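Local coordinates for protein N-terminal acetyltransferase B complex subunit NAT3 (Candida albicans, PDB 5K04) that forms a subunit of the NatB complex that acetylates protein N-termini, and binds coenzyme A, at residues P40-K45 / A60-Q65. Numbering follows the deposited sequence.
Sequences PQLFYK and AKTEGQ
Two carbonyl groups of strand 53-65 turn one face each to Leu42: its CB lies above the Ala60 carbonyl, 3.3 Å from Ala60 O, and its CD1 stands almost straight over the next one, 3.8 Å from Lys61 C. The contact lies at the open end of the antiparallel hairpin 43-48/53-65 in the GNAT fold. The two aromatic rings that follow Leu42 leave the sheet on opposite faces, Phe43 stacking on Phe7 and packing against helix 29-38, Tyr44 lying against Leu97 with its hydroxyl bonded to Leu93 O. Backbone pairing of Tyr44 with Met58 carries on to Leu42 and Ala60, where Ala60 N donates to Leu42 O at 2.9 Å. Before Leu42 the chain turns off toward the partner subunit, whose Lys491 and Asp212 touch Pro40 and Gln41. Strand 53-65 runs on past this point, with Lys61 and Glu63 bonded through the backbone to strand 70-80. Leu42 is buried: its CG is anti to the carbonyl carbon (chi1 -51°), which sends the branched end along the neighbouring strand, while Gln102 and Val103 of helix 101-104 also pack on it. Ala60 CB approaches Leu42 CB to 4.1 Å. On the other face, Lys61 NZ reaches along its own strand to the syn side of Glu63 OE2, a 3.0 Å salt bridge beyond the Leu42 packing. The apolar strip finishes where Leu42 CD1 meets the methyl Thr62 CG2 at 3.9 Å.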
ATOM      1  N   PRO B  40      10.295  14.991  12.003  1.00 41.44           N
ATOM      2  CA  PRO B  40      10.515  14.484  10.633  1.00 29.12           C
ATOM      3  C   PRO B  40      11.947  14.076  10.333  1.00 37.62           C
ATOM      4  O   PRO B  40      12.156  13.187   9.494  1.00 28.81           O
ATOM      5  CB  PRO B  40      10.072  15.656   9.741  1.00 33.38           C
ATOM      6  CG  PRO B  40       9.969  16.855  10.647  1.00 36.04           C
ATOM      7  CD  PRO B  40       9.732  16.359  12.027  1.00 33.79           C
ATOM      8  N   GLN B  41      12.941  14.706  10.974  1.00 46.12           N
ATOM      9  CA  GLN B  41      14.334  14.335  10.724  1.00 46.59           C
ATOM     10  C   GLN B  41      14.743  13.027  11.403  1.00 42.06           C
ATOM     11  O   GLN B  41      15.801  12.477  11.070  1.00 24.51           O
ATOM     12  CB  GLN B  41      15.269  15.450  11.182  1.00 41.90           C
ATOM     13  CG  GLN B  41      15.125  16.743  10.404  1.00 47.19           C
ATOM     14  CD  GLN B  41      16.258  17.726  10.682  1.00 49.58           C
ATOM     15  OE1 GLN B  41      17.430  17.343  10.751  1.00 34.73           O
ATOM     16  NE2 GLN B  41      15.907  19.010  10.826  1.00 50.88           N
ATOM     17  N   LEU B  42      13.945  12.533  12.352  1.00 43.86           N
ATOM     18  CA  LEU B  42      14.275  11.359  13.151  1.00 40.13           C
ATOM     19  C   LEU B  42      13.580  10.117  12.615  1.00 36.48           C
ATOM     20  O   LEU B  42      13.480   9.099  13.309  1.00 34.49           O
ATOM     21  CB  LEU B  42      13.920  11.599  14.622  1.00 42.51           C
ATOM     22  CG  LEU B  42      14.448  12.905  15.267  1.00 47.07           C
ATOM     23  CD1 LEU B  42      14.380  12.857  16.793  1.00 45.84           C
ATOM     24  CD2 LEU B  42      15.865  13.234  14.830  1.00 46.33           C
ATOM     25  N   PHE B  43      13.106  10.191  11.383  1.00 42.81           N
ATOM     26  CA  PHE B  43      12.444   9.085  10.702  1.00 39.56           C
ATOM     27  C   PHE B  43      13.126   9.017   9.335  1.00 37.14           C
ATOM     28  O   PHE B  43      12.785   9.746   8.392  1.00 23.91           O
ATOM     29  CB  PHE B  43      10.928   9.308  10.619  1.00 35.93           C
ATOM     30  CG  PHE B  43      10.131   8.062  10.281  1.00 38.97           C
ATOM     31  CD1 PHE B  43      10.758   6.901   9.844  1.00 35.67           C
ATOM     32  CD2 PHE B  43       8.739   8.070  10.389  1.00 43.32           C
ATOM     33  CE1 PHE B  43      10.026   5.771   9.524  1.00 38.69           C
ATOM     34  CE2 PHE B  43       7.992   6.940  10.078  1.00 47.56           C
ATOM     35  CZ  PHE B  43       8.643   5.783   9.646  1.00 47.18           C
ATOM     36  N   TYR B  44      14.129   8.157   9.253  1.00 38.54           N
ATOM     37  CA  TYR B  44      14.914   8.000   8.044  1.00 39.52           C
ATOM     38  C   TYR B  44      15.122   6.518   7.779  1.00 40.00           C
ATOM     39  O   TYR B  44      14.974   5.665   8.662  1.00 24.78           O
ATOM     40  CB  TYR B  44      16.271   8.720   8.133  1.00 33.79           C
ATOM     41  CG  TYR B  44      17.020   8.445   9.411  1.00 36.12           C
ATOM     42  CD1 TYR B  44      17.891   7.363   9.520  1.00 39.24           C
ATOM     43  CD2 TYR B  44      16.866   9.268  10.513  1.00 35.72           C
ATOM     44  CE1 TYR B  44      18.601   7.119  10.712  1.00 37.05           C
ATOM     45  CE2 TYR B  44      17.558   9.029  11.711  1.00 38.37           C
ATOM     46  CZ  TYR B  44      18.416   7.958  11.802  1.00 34.78           C
ATOM     47  OH  TYR B  44      19.073   7.722  12.986  1.00 29.98           O
ATOM     48  N   LYS B  45      15.485   6.237   6.538  1.00 36.60           N
ATOM     49  CA  LYS B  45      15.588   4.887   6.040  1.00 40.62           C
ATOM     50  C   LYS B  45      16.971   4.668   5.446  1.00 40.98           C
ATOM     51  O   LYS B  45      17.633   5.601   4.969  1.00 25.00           O
ATOM     52  CB  LYS B  45      14.517   4.603   4.978  1.00 34.51           C
ATOM     53  CG  LYS B  45      14.603   5.516   3.742  1.00 35.94           C
ATOM     54  CD  LYS B  45      13.685   5.024   2.625  1.00 31.11           C
ATOM     55  CE  LYS B  45      13.748   5.910   1.390  1.00 38.46           C
ATOM     56  NZ  LYS B  45      12.741   5.424   0.386  1.00 46.71           N
ATOM     57  N   ALA B  60      12.578   7.675  15.613  1.00 45.79           N
ATOM     58  CA  ALA B  60      12.924   8.186  16.922  1.00 44.60           C
ATOM     59  C   ALA B  60      12.156   9.483  17.161  1.00 41.29           C
ATOM     60  O   ALA B  60      11.540  10.048  16.253  1.00 25.62           O
ATOM     61  CB  ALA B  60      14.443   8.399  17.056  1.00 34.01           C
ATOM     62  N   LYS B  61      12.209   9.961  18.401  1.00 42.84           N
ATOM     63  CA  LYS B  61      11.525  11.191  18.774  1.00 40.25           C
ATOM     64  C   LYS B  61      12.318  11.882  19.872  1.00 36.74           C
ATOM     65  O   LYS B  61      13.260  11.314  20.438  1.00 26.25           O
ATOM     66  CB  LYS B  61      10.090  10.913  19.244  1.00 40.71           C
ATOM     67  CG  LYS B  61       9.989   9.882  20.381  1.00 43.28           C
ATOM     68  CD  LYS B  61       8.646   9.960  21.111  1.00 40.84           C
ATOM     69  CE  LYS B  61       8.441   8.723  21.964  1.00 41.64           C
ATOM     70  NZ  LYS B  61       7.147   8.757  22.684  1.00 55.37           N
ATOM     71  N   THR B  62      11.929  13.125  20.169  1.00 41.52           N
ATOM     72  CA  THR B  62      12.420  13.832  21.347  1.00 49.04           C
ATOM     73  C   THR B  62      11.262  14.101  22.296  1.00 44.94           C
ATOM     74  O   THR B  62      10.109  14.206  21.878  1.00 38.31           O
ATOM     75  CB  THR B  62      13.133  15.169  21.004  1.00 44.44           C
ATOM     76  OG1 THR B  62      12.202  16.079  20.420  1.00 35.06           O
ATOM     77  CG2 THR B  62      14.372  14.948  20.084  1.00 35.89           C
ATOM     78  N   GLU B  63      11.592  14.226  23.579  1.00 50.23           N
ATOM     79  CA  GLU B  63      10.619  14.192  24.660  1.00 46.18           C
ATOM     80  C   GLU B  63      11.190  14.998  25.805  1.00 53.04           C
ATOM     81  O   GLU B  63      12.381  14.892  26.104  1.00 46.36           O
ATOM     82  CB  GLU B  63      10.336  12.751  25.106  1.00 57.04           C
ATOM     83  CG  GLU B  63       8.935  12.497  25.643  1.00 70.60           C
ATOM     84  CD  GLU B  63       8.364  11.159  25.163  1.00 74.62           C
ATOM     85  OE1 GLU B  63       8.949  10.097  25.482  1.00 71.35           O
ATOM     86  OE2 GLU B  63       7.338  11.179  24.443  1.00 70.10           O
ATOM     87  N   GLY B  64      10.339  15.820  26.425  1.00 77.39           N
ATOM     88  CA  GLY B  64      10.760  16.794  27.420  1.00 82.60           C
ATOM     89  C   GLY B  64      10.290  16.436  28.817  1.00 89.89           C
ATOM     90  O   GLY B  64       9.199  15.892  29.001  1.00 89.88           O
ATOM     91  N   GLN B  65      11.120  16.765  29.807  1.00106.74           N
ATOM     92  CA  GLN B  65      10.863  16.435  31.204  1.00114.86           C
ATOM     93  C   GLN B  65      11.402  17.549  32.095  1.00109.06           C
ATOM     94  O   GLN B  65      12.273  18.326  31.692  1.00102.88           O
ATOM     95  CB  GLN B  65      11.497  15.088  31.601  1.00119.36           C
ATOM     96  CG  GLN B  65      10.759  13.839  31.103  1.00117.48           C
ATOM     97  CD  GLN B  65      11.071  12.594  31.935  1.00118.39           C
ATOM     98  OE1 GLN B  65      10.175  11.809  32.254  1.00118.40           O
ATOM     99  NE2 GLN B  65      12.341  12.412  32.290  1.00118.01           N
TER